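Local coordinates for possible substrate binding protein of ABC transporter system (Rhodopseudomonas palustris, PDB 3N0X) that probably serves as the periplasmic substrate-binding protein of an ABC transporter for branched-chain amino acids or related ligands, at residues A[83-95]-A[105-119]. Numbering follows the deposited sequence.
Sequences SAAALADLPVAEE and AVADQITGEKWNRYI
Asn116 divides its amide between helix and loop: ND2 reaches Leu90 O, while OD1 stays within the loop. Asn116 ND2 donates to Leu90 O (3.1 Å), in the plane of its own amide but from well above the plane of the carbonyl. Within the helix, which kinks at Pro91, that oxygen takes weak bonds from Ala93 N and Glu94 N. Asn116 OD1 accepts from Tyr118 N (2.9 Å), an Asx turn, because chi1 of 72° sets the amide between backbone N and carbonyl carbon. Leu90 O would probably lose this donor, and the Asx turn its tie to Tyr118 N, with an alanine here.

Apolar side chains make up most of the rest. Leu90, branched and buried, sends CD2 to Ile119 CD1 (3.7 Å), the two side chains crossing nearly at right angles, while Leu87 CD2 rests on Ile110 CG1 (3.6 Å). Small Ala86 and Ala93 let the loop come close, and Tyr118 CD2 comes obliquely to Glu94 CA (3.6 Å). At the helix start, the compact Ser83 hydroxyl OG accepts from Ala107 N (3.2 Å). The loop thus links parallel strands 100-102 and 119-121 while packing on helix 83-96, as in the Rossmann-like alpha/beta lobe of a periplasmic binding protein.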
loop_
_atom_site.group_PDB
_atom_site.type_symbol
_atom_site.label_atom_id
_atom_site.label_comp_id
_atom_site.label_asym_id
_atom_site.label_seq_id
_atom_site.Cartn_x
_atom_site.Cartn_y
_atom_site.Cartn_z
ATOM N N SER A 83 -7.718 5.152 -6.609
ATOM C CA SER A 83 -7.508 4.136 -7.652
ATOM C C SER A 83 -8.354 4.353 -8.890
ATOM O O SER A 83 -7.875 4.119 -10.016
ATOM C CB SER A 83 -7.778 2.728 -7.157
ATOM O OG SER A 83 -6.772 2.302 -6.268
ATOM N N ALA A 84 -9.618 4.757 -8.727
ATOM C CA ALA A 84 -10.441 5.030 -9.892
ATOM C C ALA A 84 -9.879 6.161 -10.753
ATOM O O ALA A 84 -9.857 6.046 -11.984
ATOM C CB ALA A 84 -11.922 5.315 -9.463
ATOM N N ALA A 85 -9.367 7.212 -10.119
ATOM C CA ALA A 85 -8.721 8.284 -10.862
ATOM C C ALA A 85 -7.420 7.779 -11.538
ATOM O O ALA A 85 -7.148 8.108 -12.678
ATOM C CB ALA A 85 -8.414 9.513 -9.932
ATOM N N ALA A 86 -6.617 7.004 -10.825
ATOM C CA ALA A 86 -5.371 6.489 -11.387
ATOM C C ALA A 86 -5.635 5.598 -12.602
ATOM O O ALA A 86 -4.928 5.707 -13.617
ATOM C CB ALA A 86 -4.569 5.749 -10.312
ATOM N N LEU A 87 -6.647 4.739 -12.517
ATOM C CA LEU A 87 -6.984 3.858 -13.650
ATOM C C LEU A 87 -7.394 4.683 -14.884
ATOM O O LEU A 87 -6.972 4.385 -16.020
ATOM C CB LEU A 87 -8.096 2.894 -13.244
ATOM C CG LEU A 87 -7.654 1.707 -12.427
ATOM C CD1 LEU A 87 -8.827 1.163 -11.533
ATOM C CD2 LEU A 87 -7.002 0.620 -13.381
ATOM N N ALA A 88 -8.148 5.761 -14.664
ATOM C CA ALA A 88 -8.546 6.642 -15.747
ATOM C C ALA A 88 -7.356 7.339 -16.380
ATOM O O ALA A 88 -7.379 7.672 -17.567
ATOM C CB ALA A 88 -9.546 7.716 -15.268
ATOM N N ASP A 89 -6.331 7.578 -15.576
ATOM C CA ASP A 89 -5.147 8.289 -16.037
ATOM C C ASP A 89 -4.167 7.448 -16.862
ATOM O O ASP A 89 -3.345 8.012 -17.568
ATOM C CB ASP A 89 -4.368 8.860 -14.855
ATOM C CG ASP A 89 -5.081 9.961 -14.144
ATOM O OD1 ASP A 89 -6.059 10.512 -14.694
ATOM O OD2 ASP A 89 -4.692 10.213 -12.968
ATOM N N LEU A 90 -4.223 6.119 -16.746
ATOM C CA LEU A 90 -3.179 5.306 -17.370
ATOM C C LEU A 90 -3.061 5.563 -18.894
ATOM O O LEU A 90 -1.965 5.718 -19.406
ATOM C CB LEU A 90 -3.365 3.819 -17.071
ATOM C CG LEU A 90 -3.572 3.474 -15.599
ATOM C CD1 LEU A 90 -3.709 1.931 -15.471
ATOM C CD2 LEU A 90 -2.474 3.982 -14.693
ATOM N N PRO A 91 -4.200 5.639 -19.623
ATOM C CA PRO A 91 -4.101 5.874 -21.071
ATOM C C PRO A 91 -3.513 7.234 -21.432
ATOM O O PRO A 91 -2.981 7.397 -22.536
ATOM C CB PRO A 91 -5.573 5.776 -21.554
ATOM C CG PRO A 91 -6.251 5.063 -20.504
ATOM C CD PRO A 91 -5.570 5.301 -19.227
ATOM N N VAL A 92 -3.598 8.199 -20.518
ATOM C CA VAL A 92 -3.010 9.524 -20.744
ATOM C C VAL A 92 -1.480 9.454 -20.801
ATOM O O VAL A 92 -0.836 10.123 -21.610
ATOM C CB VAL A 92 -3.482 10.528 -19.669
ATOM C CG1 VAL A 92 -2.884 11.897 -19.919
ATOM C CG2 VAL A 92 -5.022 10.571 -19.652
ATOM N N ALA A 93 -0.904 8.632 -19.933
ATOM C CA ALA A 93 0.527 8.404 -19.983
ATOM C C ALA A 93 0.951 7.843 -21.336
ATOM O O ALA A 93 1.896 8.327 -21.952
ATOM C CB ALA A 93 0.972 7.464 -18.837
ATOM N N GLU A 94 0.210 6.846 -21.824
ATOM C CA GLU A 94 0.514 6.250 -23.110
ATOM C C GLU A 94 0.333 7.267 -24.238
ATOM O O GLU A 94 1.171 7.335 -25.143
ATOM C CB GLU A 94 -0.341 4.993 -23.369
ATOM C CG GLU A 94 -0.075 4.349 -24.730
ATOM C CD GLU A 94 -0.866 3.053 -24.963
ATOM O OE1 GLU A 94 -0.858 2.175 -24.093
ATOM O OE2 GLU A 94 -1.451 2.893 -26.051
ATOM N N GLU A 95 -0.753 8.046 -24.209
ATOM C CA GLU A 95 -1.017 9.033 -25.276
ATOM C C GLU A 95 0.107 10.060 -25.412
ATOM O O GLU A 95 0.484 10.433 -26.507
ATOM C CB GLU A 95 -2.370 9.730 -25.046
ATOM C CG GLU A 95 -2.709 10.852 -26.051
ATOM N N ALA A 105 -2.162 4.818 -5.177
ATOM C CA ALA A 105 -3.275 3.928 -5.606
ATOM C C ALA A 105 -2.880 2.458 -5.642
ATOM O O ALA A 105 -1.914 2.092 -6.330
ATOM C CB ALA A 105 -3.826 4.357 -6.937
ATOM N N VAL A 106 -3.688 1.618 -4.996
ATOM C CA VAL A 106 -3.392 0.200 -4.786
ATOM C C VAL A 106 -4.042 -0.779 -5.780
ATOM O O VAL A 106 -3.692 -1.940 -5.787
ATOM C CB VAL A 106 -3.839 -0.266 -3.355
ATOM C CG1 VAL A 106 -3.156 0.565 -2.278
ATOM C CG2 VAL A 106 -5.383 -0.212 -3.211
ATOM N N ALA A 107 -4.987 -0.344 -6.602
ATOM C CA ALA A 107 -5.788 -1.288 -7.390
ATOM C C ALA A 107 -4.928 -2.228 -8.209
ATOM O O ALA A 107 -4.039 -1.790 -8.941
ATOM C CB ALA A 107 -6.759 -0.551 -8.292
ATOM N N ASP A 108 -5.189 -3.528 -8.092
ATOM C CA ASP A 108 -4.373 -4.518 -8.798
ATOM C C ASP A 108 -4.354 -4.318 -10.298
ATOM O O ASP A 108 -3.331 -4.545 -10.955
ATOM C CB ASP A 108 -4.881 -5.955 -8.516
ATOM C CG ASP A 108 -4.407 -6.513 -7.154
ATOM O OD1 ASP A 108 -3.455 -5.970 -6.542
ATOM O OD2 ASP A 108 -4.993 -7.551 -6.689
ATOM N N GLN A 109 -5.488 -3.891 -10.848
ATOM C CA GLN A 109 -5.626 -3.776 -12.312
ATOM C C GLN A 109 -4.626 -2.789 -12.939
ATOM O O GLN A 109 -4.336 -2.902 -14.140
ATOM C CB GLN A 109 -7.082 -3.394 -12.688
ATOM C CG GLN A 109 -8.158 -4.422 -12.245
ATOM C CD GLN A 109 -8.461 -4.453 -10.685
ATOM O OE1 GLN A 109 -8.126 -3.512 -9.916
ATOM N NE2 GLN A 109 -9.091 -5.566 -10.229
ATOM N N ILE A 110 -4.101 -1.852 -12.145
ATOM C CA ILE A 110 -3.162 -0.860 -12.624
ATOM C C ILE A 110 -1.899 -1.506 -13.171
ATOM O O ILE A 110 -1.334 -0.999 -14.140
ATOM C CB ILE A 110 -2.872 0.173 -11.532
ATOM C CG1 ILE A 110 -4.142 0.990 -11.289
ATOM C CG2 ILE A 110 -1.637 1.058 -11.867
ATOM C CD1 ILE A 110 -4.089 1.928 -10.042
ATOM N N THR A 111 -1.455 -2.591 -12.550
ATOM C CA THR A 111 -0.309 -3.339 -13.053
ATOM C C THR A 111 -0.747 -4.685 -13.664
ATOM O O THR A 111 0.095 -5.584 -13.893
ATOM C CB THR A 111 0.750 -3.576 -11.979
ATOM O OG1 THR A 111 0.131 -4.076 -10.775
ATOM C CG2 THR A 111 1.519 -2.274 -11.671
ATOM N N GLY A 112 -2.034 -4.803 -13.945
ATOM C CA GLY A 112 -2.599 -6.004 -14.515
ATOM C C GLY A 112 -3.257 -5.738 -15.851
ATOM O O GLY A 112 -2.617 -5.296 -16.793
ATOM N N GLU A 113 -4.568 -5.965 -15.891
ATOM C CA GLU A 113 -5.354 -5.898 -17.115
ATOM C C GLU A 113 -5.334 -4.523 -17.770
ATOM O O GLU A 113 -5.471 -4.420 -18.989
ATOM C CB GLU A 113 -6.823 -6.271 -16.804
ATOM C CG GLU A 113 -7.030 -7.737 -16.393
ATOM N N LYS A 114 -5.157 -3.473 -16.962
ATOM C CA LYS A 114 -5.247 -2.100 -17.474
ATOM C C LYS A 114 -3.886 -1.430 -17.611
ATOM O O LYS A 114 -3.778 -0.251 -17.952
ATOM C CB LYS A 114 -6.135 -1.260 -16.549
ATOM C CG LYS A 114 -7.560 -1.764 -16.484
ATOM C CD LYS A 114 -8.254 -1.706 -17.793
ATOM C CE LYS A 114 -9.623 -2.366 -17.750
ATOM N NZ LYS A 114 -10.201 -2.424 -19.134
ATOM N N TRP A 115 -2.836 -2.198 -17.355
ATOM C CA TRP A 115 -1.474 -1.689 -17.428
ATOM C C TRP A 115 -1.035 -1.332 -18.860
ATOM O O TRP A 115 -1.522 -1.894 -19.842
ATOM C CB TRP A 115 -0.526 -2.777 -16.889
ATOM C CG TRP A 115 0.906 -2.485 -16.947
ATOM C CD1 TRP A 115 1.635 -1.801 -16.030
ATOM C CD2 TRP A 115 1.818 -2.941 -17.943
ATOM N NE1 TRP A 115 2.958 -1.775 -16.415
ATOM C CE2 TRP A 115 3.093 -2.454 -17.591
ATOM C CE3 TRP A 115 1.674 -3.657 -19.137
ATOM C CZ2 TRP A 115 4.222 -2.702 -18.364
ATOM C CZ3 TRP A 115 2.807 -3.889 -19.923
ATOM C CH2 TRP A 115 4.064 -3.422 -19.509
ATOM N N ASN A 116 -0.119 -0.385 -18.944
ATOM C CA ASN A 116 0.660 -0.160 -20.164
ATOM C C ASN A 116 2.119 0.153 -19.807
ATOM O O ASN A 116 2.438 0.401 -18.633
ATOM C CB ASN A 116 0.021 0.902 -21.052
ATOM C CG ASN A 116 0.154 2.287 -20.509
ATOM O OD1 ASN A 116 1.269 2.810 -20.378
ATOM N ND2 ASN A 116 -0.986 2.921 -20.198
ATOM N N ARG A 117 2.974 0.099 -20.821
ATOM C CA ARG A 117 4.421 0.193 -20.641
ATOM C C ARG A 117 4.934 1.479 -19.983
ATOM O O ARG A 117 6.059 1.516 -19.512
ATOM C CB ARG A 117 5.144 -0.020 -21.982
ATOM C CG ARG A 117 4.902 1.089 -22.981
ATOM C CD ARG A 117 5.271 0.691 -24.378
ATOM N NE ARG A 117 6.705 0.428 -24.481
ATOM C CZ ARG A 117 7.628 1.354 -24.699
ATOM N NH1 ARG A 117 7.292 2.627 -24.887
ATOM N NH2 ARG A 117 8.914 1.013 -24.739
ATOM N N TYR A 118 4.130 2.533 -19.986
ATOM C CA TYR A 118 4.507 3.819 -19.384
ATOM C C TYR A 118 4.183 3.897 -17.885
ATOM O O TYR A 118 4.505 4.887 -17.229
ATOM C CB TYR A 118 3.780 4.962 -20.125
ATOM C CG TYR A 118 4.233 5.036 -21.586
ATOM C CD1 TYR A 118 5.376 5.715 -21.935
ATOM C CD2 TYR A 118 3.512 4.418 -22.591
ATOM C CE1 TYR A 118 5.829 5.765 -23.236
ATOM C CE2 TYR A 118 3.961 4.451 -23.896
ATOM C CZ TYR A 118 5.123 5.131 -24.229
ATOM O OH TYR A 118 5.617 5.208 -25.528
ATOM N N ILE A 119 3.547 2.860 -17.374
ATOM C CA ILE A 119 3.094 2.791 -15.983
ATOM C C ILE A 119 4.084 2.009 -15.113
ATOM O O ILE A 119 4.423 0.856 -15.404
ATOM C CB ILE A 119 1.679 2.132 -15.884
ATOM C CG1 ILE A 119 0.677 2.783 -16.831
ATOM C CG2 ILE A 119 1.163 2.133 -14.403
ATOM C CD1 ILE A 119 0.594 4.288 -16.753
#